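Local coordinates for protein beta-1,3-glucosyltransferase (Paecilomyces sp. J18, PDB 5JVV) that belongs to the carbohydrate-active enzymes as a glucosyltransferase and folds mainly as two curved beta sheets packed on one another, at residues V31-R36 / S72-S77; S52-V57 / E286-I291; T78-H83 / P238-F243; T246-W251 / S272-V277. All blocks are in the same frame, centred on the assembly; numbering follows the deposited sequence.

Contact 1: V31-R36 / S72-S77; sequences VHYVSR and SVRLES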
# COMPACT_ATOMS: atom_id res chain seq x y z
N VAL A 31 -15.99 4.31 -0.63
CA VAL A 31 -15.46 4.04 0.70
C VAL A 31 -15.96 5.13 1.64
O VAL A 31 -16.16 6.27 1.22
CB VAL A 31 -13.90 4.04 0.67
CG1 VAL A 31 -13.37 5.43 0.35
CG2 VAL A 31 -13.33 3.53 1.97
N HIS A 32 -16.15 4.76 2.90
CA HIS A 32 -16.50 5.71 3.94
C HIS A 32 -15.40 5.64 4.98
O HIS A 32 -15.40 4.78 5.86
CB HIS A 32 -17.86 5.33 4.54
CG HIS A 32 -18.44 6.37 5.45
ND1 HIS A 32 -17.74 7.46 5.90
CD2 HIS A 32 -19.69 6.47 5.98
CE1 HIS A 32 -18.52 8.19 6.68
NE2 HIS A 32 -19.70 7.62 6.74
N TYR A 33 -14.45 6.55 4.87
CA TYR A 33 -13.33 6.59 5.80
C TYR A 33 -13.83 7.16 7.13
O TYR A 33 -14.47 8.22 7.16
CB TYR A 33 -12.23 7.46 5.23
CG TYR A 33 -11.35 6.77 4.21
CD1 TYR A 33 -10.94 5.45 4.37
CD2 TYR A 33 -10.90 7.46 3.09
CE1 TYR A 33 -10.10 4.84 3.43
CE2 TYR A 33 -10.08 6.86 2.15
CZ TYR A 33 -9.68 5.55 2.33
OH TYR A 33 -8.84 4.96 1.40
N VAL A 34 -13.53 6.47 8.22
CA VAL A 34 -14.04 6.86 9.54
C VAL A 34 -12.93 7.14 10.56
O VAL A 34 -11.79 6.73 10.39
CB VAL A 34 -15.02 5.83 10.11
CG1 VAL A 34 -16.23 5.68 9.20
CG2 VAL A 34 -14.32 4.48 10.31
N SER A 35 -13.30 7.86 11.63
CA SER A 35 -12.35 8.22 12.68
C SER A 35 -11.95 6.99 13.47
O SER A 35 -12.60 5.94 13.38
CB SER A 35 -12.97 9.24 13.63
OG SER A 35 -14.04 8.66 14.35
N ARG A 36 -10.87 7.11 14.24
CA ARG A 36 -10.40 5.99 15.04
C ARG A 36 -11.43 5.47 16.04
O ARG A 36 -11.63 4.26 16.15
CB ARG A 36 -9.08 6.33 15.74
CG ARG A 36 -8.58 5.23 16.67
CD ARG A 36 -7.17 5.53 17.14
NE ARG A 36 -6.74 4.61 18.19
CZ ARG A 36 -5.60 4.73 18.86
NH1 ARG A 36 -5.30 3.85 19.81
NH2 ARG A 36 -4.78 5.73 18.59
N SER A 72 -14.10 1.97 6.03
CA SER A 72 -12.71 1.56 6.03
C SER A 72 -11.94 2.65 6.78
O SER A 72 -12.55 3.59 7.32
CB SER A 72 -12.21 1.42 4.59
OG SER A 72 -10.89 0.87 4.53
N VAL A 73 -10.63 2.52 6.81
CA VAL A 73 -9.77 3.52 7.42
C VAL A 73 -8.57 3.86 6.54
O VAL A 73 -8.17 3.09 5.65
CB VAL A 73 -9.28 3.10 8.83
CG1 VAL A 73 -10.46 3.00 9.80
CG2 VAL A 73 -8.50 1.78 8.76
N ARG A 74 -8.02 5.05 6.78
CA ARG A 74 -6.84 5.51 6.08
C ARG A 74 -5.98 6.21 7.12
O ARG A 74 -6.35 7.25 7.67
CB ARG A 74 -7.23 6.46 4.92
CG ARG A 74 -6.07 7.25 4.35
CD ARG A 74 -6.42 7.89 3.01
NE ARG A 74 -5.50 8.99 2.68
CZ ARG A 74 -5.32 9.50 1.47
NH1 ARG A 74 -5.95 8.98 0.43
NH2 ARG A 74 -4.49 10.51 1.28
N LEU A 75 -4.85 5.58 7.43
CA LEU A 75 -3.94 6.06 8.47
C LEU A 75 -2.77 6.79 7.82
O LEU A 75 -2.14 6.26 6.91
CB LEU A 75 -3.43 4.89 9.29
CG LEU A 75 -4.34 4.39 10.42
CD1 LEU A 75 -5.67 3.89 9.88
CD2 LEU A 75 -3.65 3.30 11.24
N GLU A 76 -2.49 8.00 8.29
CA GLU A 76 -1.40 8.82 7.76
C GLU A 76 -0.47 9.17 8.92
O GLU A 76 -0.93 9.70 9.93
CB GLU A 76 -1.94 10.08 7.08
CG GLU A 76 -2.92 9.79 5.95
CD GLU A 76 -3.50 11.03 5.32
OE1 GLU A 76 -3.28 12.14 5.86
OE2 GLU A 76 -4.17 10.91 4.28
N SER A 77 0.82 8.88 8.79
CA SER A 77 1.71 9.05 9.93
C SER A 77 1.79 10.51 10.36
O SER A 77 1.75 11.42 9.53
CB SER A 77 3.11 8.50 9.64
OG SER A 77 3.75 9.24 8.61
O HOH W 1 -7.51 6.62 -0.37
O HOH W 2 -9.62 6.63 8.63
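Tyr33 and Ser72 pair as a short parallel beta bridge that joins strand 31-33 to strand 70-77 near its start. Ser72 uses both of its backbone polar groups on residues flanking Tyr33: Ser72 N donates to His32 O (3.1 Å), and Ser72 O accepts from Val34 N (3.2 Å). The hydroxyl of Ser72 takes no part in this pairing and bonds to Thr245 O.

Packing centres on the Tyr33 ring. Arg74 CB lies over one face, 3.7 Å from the ring centroid and only 14° off its normal, a CH-pi contact; Val31 CG2 covers the opposite face toward the rim and also touches Ser72 CB at 3.5 Å. Arg74 runs on as an extended chain (chi1 166°, CG opposite its backbone N), which carries the guanidinium past the phenol, the two planes 71° apart. Val34 CG2 meets Val73 CG1 more loosely.

Charge and water join in at the Arg74 end. Arg74 grips Glu76 side-on, NE (2.8 Å) and NH2 both reaching the single oxygen OE2 in the guanidinium plane. One water spans Tyr33 OH (2.8 Å) and Arg74 NH1 (2.9 Å), and another accepts from Arg74 N close to Val34 O. Arg74 also forms a cation-pi pair with Phe21. The same arginine thus serves as an apolar lid through its methylene and as a charged group through its tip, which is fixed by two N-H bonds to one Glu76 oxygen and by the water shared with Tyr33.

Contact 2: S52-V57 / E286-I291; sequences SVYLGV and EAYWEI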
# COMPACT_ATOMS: atom_id res chain seq x y z
N SER A 52 -0.35 -7.55 17.16
CA SER A 52 -0.39 -6.89 15.86
C SER A 52 -1.56 -5.92 15.79
O SER A 52 -2.45 -5.94 16.65
CB SER A 52 -0.54 -7.92 14.75
OG SER A 52 -1.73 -8.65 14.96
N VAL A 53 -1.55 -5.07 14.78
CA VAL A 53 -2.64 -4.12 14.54
C VAL A 53 -3.49 -4.58 13.36
O VAL A 53 -2.97 -4.86 12.27
CB VAL A 53 -2.08 -2.70 14.29
CG1 VAL A 53 -3.19 -1.77 13.81
CG2 VAL A 53 -1.45 -2.16 15.56
N TYR A 54 -4.79 -4.64 13.58
CA TYR A 54 -5.76 -5.00 12.56
C TYR A 54 -6.43 -3.73 12.04
O TYR A 54 -6.96 -2.93 12.83
CB TYR A 54 -6.81 -5.94 13.17
CG TYR A 54 -8.04 -6.24 12.32
CD1 TYR A 54 -8.15 -7.43 11.61
CD2 TYR A 54 -9.11 -5.34 12.25
CE1 TYR A 54 -9.27 -7.72 10.84
CE2 TYR A 54 -10.23 -5.62 11.49
CZ TYR A 54 -10.30 -6.81 10.79
OH TYR A 54 -11.42 -7.10 10.02
N LEU A 55 -6.40 -3.54 10.72
CA LEU A 55 -7.15 -2.47 10.05
C LEU A 55 -8.03 -3.13 9.00
O LEU A 55 -7.54 -3.60 7.98
CB LEU A 55 -6.21 -1.48 9.36
CG LEU A 55 -4.98 -0.98 10.12
CD1 LEU A 55 -4.10 -0.17 9.17
CD2 LEU A 55 -5.40 -0.15 11.35
N GLY A 56 -9.33 -3.16 9.25
CA GLY A 56 -10.26 -3.85 8.37
C GLY A 56 -11.37 -2.96 7.87
O GLY A 56 -11.31 -1.73 8.01
N VAL A 57 -12.38 -3.58 7.29
CA VAL A 57 -13.50 -2.85 6.70
C VAL A 57 -14.82 -3.42 7.20
O VAL A 57 -14.85 -4.47 7.85
CB VAL A 57 -13.46 -2.89 5.15
CG1 VAL A 57 -12.12 -2.38 4.63
CG2 VAL A 57 -13.73 -4.31 4.63
N GLU A 286 -11.83 -10.73 4.24
CA GLU A 286 -10.38 -10.81 4.07
C GLU A 286 -9.75 -9.50 3.62
O GLU A 286 -8.56 -9.45 3.35
CB GLU A 286 -10.00 -11.92 3.07
CG GLU A 286 -10.14 -13.33 3.61
CD GLU A 286 -9.11 -13.63 4.68
OE1 GLU A 286 -7.90 -13.55 4.37
OE2 GLU A 286 -9.52 -13.93 5.83
N ALA A 287 -10.55 -8.44 3.53
CA ALA A 287 -10.02 -7.14 3.13
C ALA A 287 -9.51 -6.38 4.35
O ALA A 287 -10.05 -5.34 4.71
CB ALA A 287 -11.10 -6.33 2.39
N TYR A 288 -8.46 -6.91 4.97
CA TYR A 288 -7.86 -6.26 6.14
C TYR A 288 -6.35 -6.31 6.14
O TYR A 288 -5.75 -7.21 5.55
CB TYR A 288 -8.39 -6.87 7.45
CG TYR A 288 -7.95 -8.29 7.76
CD1 TYR A 288 -6.78 -8.54 8.48
CD2 TYR A 288 -8.73 -9.37 7.39
CE1 TYR A 288 -6.40 -9.84 8.79
CE2 TYR A 288 -8.36 -10.67 7.69
CZ TYR A 288 -7.19 -10.89 8.39
OH TYR A 288 -6.80 -12.18 8.70
N TRP A 289 -5.75 -5.31 6.78
CA TRP A 289 -4.33 -5.33 7.09
C TRP A 289 -4.13 -5.89 8.48
O TRP A 289 -4.90 -5.59 9.40
CB TRP A 289 -3.76 -3.90 7.09
CG TRP A 289 -3.82 -3.20 5.79
CD1 TRP A 289 -4.84 -2.43 5.32
CD2 TRP A 289 -2.79 -3.16 4.80
NE1 TRP A 289 -4.52 -1.92 4.08
CE2 TRP A 289 -3.25 -2.35 3.75
CE3 TRP A 289 -1.51 -3.73 4.70
CZ2 TRP A 289 -2.50 -2.11 2.60
CZ3 TRP A 289 -0.76 -3.47 3.55
CH2 TRP A 289 -1.26 -2.67 2.52
N GLU A 290 -3.09 -6.71 8.66
CA GLU A 290 -2.64 -7.05 10.00
C GLU A 290 -1.16 -6.73 10.01
O GLU A 290 -0.36 -7.37 9.32
CB GLU A 290 -2.88 -8.52 10.37
CG GLU A 290 -2.47 -8.79 11.81
CD GLU A 290 -2.91 -10.15 12.33
OE1 GLU A 290 -3.71 -10.84 11.67
OE2 GLU A 290 -2.44 -10.53 13.43
N ILE A 291 -0.81 -5.70 10.76
CA ILE A 291 0.55 -5.18 10.74
C ILE A 291 1.25 -5.55 12.04
O ILE A 291 0.79 -5.18 13.13
CB ILE A 291 0.55 -3.65 10.54
CG1 ILE A 291 -0.09 -3.31 9.19
CG2 ILE A 291 1.96 -3.09 10.65
CD1 ILE A 291 -0.69 -1.90 9.11
O HOH W 3 -12.27 -6.66 6.98
O HOH W 4 -8.38 -2.95 4.99
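Leu55 and Trp289 face each other as a hydrogen-bonded antiparallel pair, as do Val53 and Ile291, while Tyr54 and Glu290 form the non-hydrogen-bonded pair between them. Four backbone bonds result. Val53 N to Ile291 O and Leu55 N to Trp289 O are both 2.9 Å, and the return bonds from Ile291 N to Val53 O and from Trp289 N to Leu55 O are slightly shorter.

Aromatic and apolar contacts divide between the two faces. On that of Tyr54, its CE1 lies over one face of the Tyr288 ring, toward the rim; the planes are 29° apart and slid, leaving the centroids 4.9 Å from each other with little overlap. Tyr288 CG sits between its backbone N and carbonyl carbon (chi1 69°), which turns the ring back under Tyr54. The Tyr288 ring also has a true stacking partner, His92. On the other face Leu55 CD1 touches Ile291 CD1 (3.8 Å), and beyond the strand Val57 CG2 rests on Ala287 CB (4.0 Å).

Polar side chains and water mark the ends. Ser52 OG donates to Glu290 OE2 across a short 2.5 Å, on the anti side of the carboxylate and 23° out of its plane; Thr48 is a second partner of the serine. Past the last backbone bond, where Ala287 centres an inverse gamma turn, a water donates to both Leu55 O (3.2 Å) and Ala287 O (2.9 Å).

Leu55 and Ile291 pack on Phe243 of the facing sheet, and Trp289 meets that ring edge-to-face: an antiparallel pair with one face in the core, consistent with the beta-jelly-roll sandwich of family GH16.

Contact 3: T78-H83 / P238-F243; sequences TDKIDH and PQKLVF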
# COMPACT_ATOMS: atom_id res chain seq x y z
N THR A 78 1.88 10.74 11.67
CA THR A 78 2.02 12.09 12.18
C THR A 78 3.43 12.61 11.94
O THR A 78 3.61 13.77 11.56
CB THR A 78 1.65 12.17 13.67
OG1 THR A 78 2.32 11.13 14.39
CG2 THR A 78 0.16 11.97 13.82
N ASP A 79 4.43 11.75 12.12
CA ASP A 79 5.81 12.13 11.84
C ASP A 79 6.17 11.72 10.42
O ASP A 79 5.74 10.68 9.92
CB ASP A 79 6.77 11.49 12.85
CG ASP A 79 6.59 12.03 14.26
OD1 ASP A 79 6.09 13.17 14.40
OD2 ASP A 79 6.95 11.32 15.22
N LYS A 80 6.97 12.55 9.76
CA LYS A 80 7.35 12.27 8.39
C LYS A 80 8.71 11.58 8.29
O LYS A 80 9.54 11.69 9.19
CB LYS A 80 7.35 13.56 7.56
CG LYS A 80 5.99 14.23 7.48
CD LYS A 80 6.09 15.54 6.71
CE LYS A 80 4.71 16.13 6.44
NZ LYS A 80 4.82 17.45 5.74
N ILE A 81 8.93 10.87 7.19
CA ILE A 81 10.20 10.22 6.93
C ILE A 81 10.97 10.99 5.86
O ILE A 81 10.38 11.53 4.92
CB ILE A 81 9.99 8.76 6.46
CG1 ILE A 81 9.03 8.72 5.27
CG2 ILE A 81 9.44 7.91 7.61
CD1 ILE A 81 9.24 7.53 4.35
N ASP A 82 12.28 11.07 6.02
CA ASP A 82 13.10 11.78 5.04
C ASP A 82 14.39 11.02 4.81
O ASP A 82 15.34 11.13 5.60
CB ASP A 82 13.40 13.21 5.51
CG ASP A 82 14.04 14.06 4.42
OD1 ASP A 82 14.09 13.61 3.25
OD2 ASP A 82 14.48 15.18 4.74
N HIS A 83 14.43 10.27 3.71
CA HIS A 83 15.49 9.30 3.43
C HIS A 83 15.54 8.23 4.52
O HIS A 83 14.70 8.21 5.42
CB HIS A 83 16.85 9.98 3.25
CG HIS A 83 16.93 10.89 2.06
ND1 HIS A 83 15.95 11.81 1.75
CD2 HIS A 83 17.88 11.02 1.11
CE1 HIS A 83 16.29 12.46 0.65
NE2 HIS A 83 17.46 12.00 0.24
N PRO A 238 10.02 15.42 2.74
CA PRO A 238 9.66 14.45 3.78
C PRO A 238 8.22 13.94 3.58
O PRO A 238 7.34 14.73 3.22
CB PRO A 238 9.80 15.26 5.07
CG PRO A 238 10.87 16.28 4.75
CD PRO A 238 10.62 16.65 3.31
N GLN A 239 8.01 12.64 3.75
CA GLN A 239 6.76 11.99 3.37
C GLN A 239 6.03 11.45 4.58
O GLN A 239 6.66 11.00 5.52
CB GLN A 239 7.04 10.79 2.45
CG GLN A 239 7.74 11.13 1.14
CD GLN A 239 6.81 11.76 0.14
OE1 GLN A 239 5.94 11.08 -0.42
NE2 GLN A 239 6.96 13.07 -0.08
N LYS A 240 4.70 11.47 4.54
CA LYS A 240 3.90 10.72 5.50
C LYS A 240 3.73 9.31 4.96
O LYS A 240 3.53 9.13 3.76
CB LYS A 240 2.53 11.36 5.65
CG LYS A 240 2.55 12.71 6.32
CD LYS A 240 1.15 13.29 6.40
CE LYS A 240 0.57 13.53 5.01
NZ LYS A 240 -0.57 14.51 5.04
N LEU A 241 3.78 8.32 5.85
CA LEU A 241 3.46 6.94 5.50
C LEU A 241 1.95 6.73 5.62
O LEU A 241 1.33 7.21 6.57
CB LEU A 241 4.19 5.97 6.42
CG LEU A 241 5.72 6.03 6.37
CD1 LEU A 241 6.35 5.13 7.42
CD2 LEU A 241 6.19 5.65 4.99
N VAL A 242 1.37 6.00 4.67
CA VAL A 242 -0.08 5.82 4.62
C VAL A 242 -0.44 4.36 4.41
O VAL A 242 0.13 3.69 3.54
CB VAL A 242 -0.72 6.64 3.48
CG1 VAL A 242 -2.24 6.53 3.52
CG2 VAL A 242 -0.29 8.11 3.55
N PHE A 243 -1.38 3.87 5.21
CA PHE A 243 -2.01 2.58 4.95
C PHE A 243 -3.47 2.87 4.73
O PHE A 243 -4.10 3.56 5.53
CB PHE A 243 -1.91 1.62 6.16
CG PHE A 243 -0.54 1.04 6.39
CD1 PHE A 243 -0.15 -0.16 5.80
CD2 PHE A 243 0.37 1.68 7.24
CE1 PHE A 243 1.11 -0.70 6.03
CE2 PHE A 243 1.63 1.14 7.48
CZ PHE A 243 2.00 -0.05 6.87
O HOH W 5 6.75 17.41 3.50
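Ile81 and Gln239 make the tight part of this contact, a single antiparallel bridge of the hydrogen-bonded kind. Ile81 N donates to Gln239 O at 2.8 Å, and Gln239 N returns a bond to Ile81 O at 2.9 Å. On the buried side Ile81 CD1 presses against Leu241 CD2 (3.6 Å), the two side chains crossing at about a right angle. Ile81 CG1 takes the position between backbone N and carbonyl carbon (chi1 54°), which lays it close to Gln239 O.

The other side is more open and more polar. Lys80 runs out fully extended over Pro238 and Lys240, its CB 3.9 Å from Pro238 CB and its CG as far from Lys240 CG. Its ammonium reaches a water that accepts from Lys80 NZ (3.0 Å) and donates to Pro238 O (2.8 Å), and it forms a salt bridge with Asp109, a counter-charge that probably eases the nearness of the Lys240 ammonium. Asp82 lies alongside the proline ring, while its OD1 accepts from His83 ND1.

Within the fold, the loop leading from strand 70-77 to strand 84-90 here prolongs the pairing with strand 240-247. Strand 100-107 flanks that strand, while Met188 and Trp190 of strand 184-190 and Thr296 of strand 289-297 pack against Ile81 from the other sheet.

Contact 4: T246-W251 / S272-V277; sequences TFCGDW and SCIDFV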
# COMPACT_ATOMS: atom_id res chain seq x y z
N THR A 246 -9.30 1.46 -0.04
CA THR A 246 -10.48 2.07 -0.64
C THR A 246 -11.16 1.03 -1.54
O THR A 246 -10.74 -0.13 -1.56
CB THR A 246 -10.15 3.39 -1.37
OG1 THR A 246 -11.37 4.04 -1.75
CG2 THR A 246 -9.29 3.16 -2.61
N PHE A 247 -12.21 1.43 -2.25
CA PHE A 247 -12.95 0.51 -3.11
C PHE A 247 -13.30 1.23 -4.39
O PHE A 247 -13.60 2.41 -4.36
CB PHE A 247 -14.27 0.09 -2.46
CG PHE A 247 -14.10 -0.63 -1.15
CD1 PHE A 247 -13.82 -1.99 -1.13
CD2 PHE A 247 -14.24 0.05 0.05
CE1 PHE A 247 -13.67 -2.67 0.09
CE2 PHE A 247 -14.09 -0.62 1.27
CZ PHE A 247 -13.81 -1.97 1.29
N CYS A 248 -13.25 0.51 -5.51
CA CYS A 248 -13.70 1.06 -6.79
C CYS A 248 -12.93 2.35 -7.13
O CYS A 248 -11.70 2.35 -7.09
CB CYS A 248 -15.24 1.22 -6.79
SG CYS A 248 -16.11 -0.35 -6.40
N GLY A 249 -13.62 3.44 -7.43
CA GLY A 249 -12.93 4.70 -7.67
C GLY A 249 -12.06 4.71 -8.91
O GLY A 249 -12.25 3.90 -9.82
N ASP A 250 -11.08 5.62 -8.94
CA ASP A 250 -10.31 5.94 -10.15
C ASP A 250 -9.69 4.73 -10.84
O ASP A 250 -9.81 4.57 -12.06
CB ASP A 250 -9.17 6.92 -9.85
CG ASP A 250 -9.66 8.28 -9.39
OD1 ASP A 250 -10.85 8.61 -9.58
OD2 ASP A 250 -8.82 9.03 -8.83
N TRP A 251 -8.99 3.91 -10.07
CA TRP A 251 -8.28 2.77 -10.64
C TRP A 251 -9.14 1.51 -10.58
O TRP A 251 -9.54 1.01 -11.63
CB TRP A 251 -6.92 2.56 -9.95
CG TRP A 251 -6.09 1.46 -10.55
CD1 TRP A 251 -6.34 0.78 -11.72
CD2 TRP A 251 -4.87 0.90 -10.03
NE1 TRP A 251 -5.37 -0.17 -11.93
CE2 TRP A 251 -4.46 -0.11 -10.91
CE3 TRP A 251 -4.12 1.15 -8.88
CZ2 TRP A 251 -3.31 -0.88 -10.69
CZ3 TRP A 251 -2.97 0.39 -8.66
CH2 TRP A 251 -2.58 -0.61 -9.56
N SER A 272 -20.68 -1.48 -11.83
CA SER A 272 -20.63 -2.90 -11.47
C SER A 272 -19.79 -3.12 -10.22
O SER A 272 -20.13 -3.94 -9.37
CB SER A 272 -20.09 -3.74 -12.63
OG SER A 272 -20.96 -3.63 -13.75
N CYS A 273 -18.70 -2.37 -10.12
CA CYS A 273 -17.84 -2.43 -8.95
C CYS A 273 -18.62 -2.02 -7.69
O CYS A 273 -18.54 -2.68 -6.65
CB CYS A 273 -16.64 -1.51 -9.16
SG CYS A 273 -15.41 -1.64 -7.84
N ILE A 274 -19.36 -0.92 -7.80
CA ILE A 274 -20.14 -0.43 -6.66
C ILE A 274 -21.19 -1.47 -6.26
O ILE A 274 -21.38 -1.74 -5.07
CB ILE A 274 -20.78 0.94 -6.97
CG1 ILE A 274 -19.69 2.00 -7.06
CG2 ILE A 274 -21.77 1.32 -5.88
CD1 ILE A 274 -20.17 3.34 -7.63
N ASP A 275 -21.84 -2.07 -7.25
CA ASP A 275 -22.80 -3.15 -6.99
C ASP A 275 -22.19 -4.29 -6.17
O ASP A 275 -22.76 -4.71 -5.17
CB ASP A 275 -23.41 -3.67 -8.31
CG ASP A 275 -24.52 -4.68 -8.10
OD1 ASP A 275 -25.36 -4.48 -7.19
OD2 ASP A 275 -24.57 -5.68 -8.84
N PHE A 276 -21.01 -4.76 -6.56
CA PHE A 276 -20.35 -5.85 -5.85
C PHE A 276 -20.01 -5.43 -4.42
O PHE A 276 -20.34 -6.14 -3.45
CB PHE A 276 -19.08 -6.24 -6.61
CG PHE A 276 -18.44 -7.52 -6.13
CD1 PHE A 276 -18.62 -8.70 -6.83
CD2 PHE A 276 -17.65 -7.53 -4.98
CE1 PHE A 276 -18.03 -9.89 -6.38
CE2 PHE A 276 -17.05 -8.70 -4.54
CZ PHE A 276 -17.25 -9.88 -5.24
N VAL A 277 -19.38 -4.27 -4.27
CA VAL A 277 -18.95 -3.82 -2.95
C VAL A 277 -20.14 -3.54 -2.03
O VAL A 277 -20.14 -3.89 -0.85
CB VAL A 277 -18.03 -2.59 -3.05
CG1 VAL A 277 -17.70 -2.05 -1.67
CG2 VAL A 277 -16.75 -2.94 -3.79
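A disulfide between Cys248 and Cys273 ties the end of strand 240-247 to the middle of helix 269-279, near the periphery of the fold, and a small apolar patch lies beside it. The sulfurs, Cys248 SG and Cys273 SG, are 2.1 Å apart and the torsion about the bond is -93°, close to the 90° magnitude that a relaxed disulfide prefers. Cys273 SG stands anti to its own backbone N (chi1 -174°), an orientation that carries the sulfur off the helix toward Cys248, where the chain turns out of the strand with a positive phi.

One helical turn further on, Val277 packs beside the bridge with its two methyls divided between two partners. Its CG2 touches Cys248 SG at 3.7 Å, while CG1 lies over one face of the Phe247 ring, 4.2 Å from the centroid and 25° off the normal, a CH-pi contact offset toward the rim. Phe284 meets the same ring edge-to-face, and Val31 of strand 31-33 also packs on it. Ile274 contributes a looser touch, its CG1 4.3 Å from Cys248 SG.

The two segments share no hydrogen bond. Between them the disulfide is the one covalent tie, and the rest is a few mostly buried apolar contacts; reduction would probably leave only that packing to join them directly.

Overall arrangement
Strand 240-247 is the common thread: contact 3 takes its beginning and contact 4 its end, their centres about 28 Å apart on opposite sides of the chain's centre. Contact 1 lies between them, since strand 70-77 runs beside strand 240-247, with Leu75 N 2.9 Å from Phe243 O. It also abuts contact 4, where Val31 and Tyr33 pack on Thr246. Contact 2 belongs to the other sheet, its centre about 12 Å from that of contact 1 and about 20 Å from that of contact 3; Leu55 packs there on Val73 and Leu75. Along the chain, contacts 3 and 4 are nested within the loop closed by contact 2.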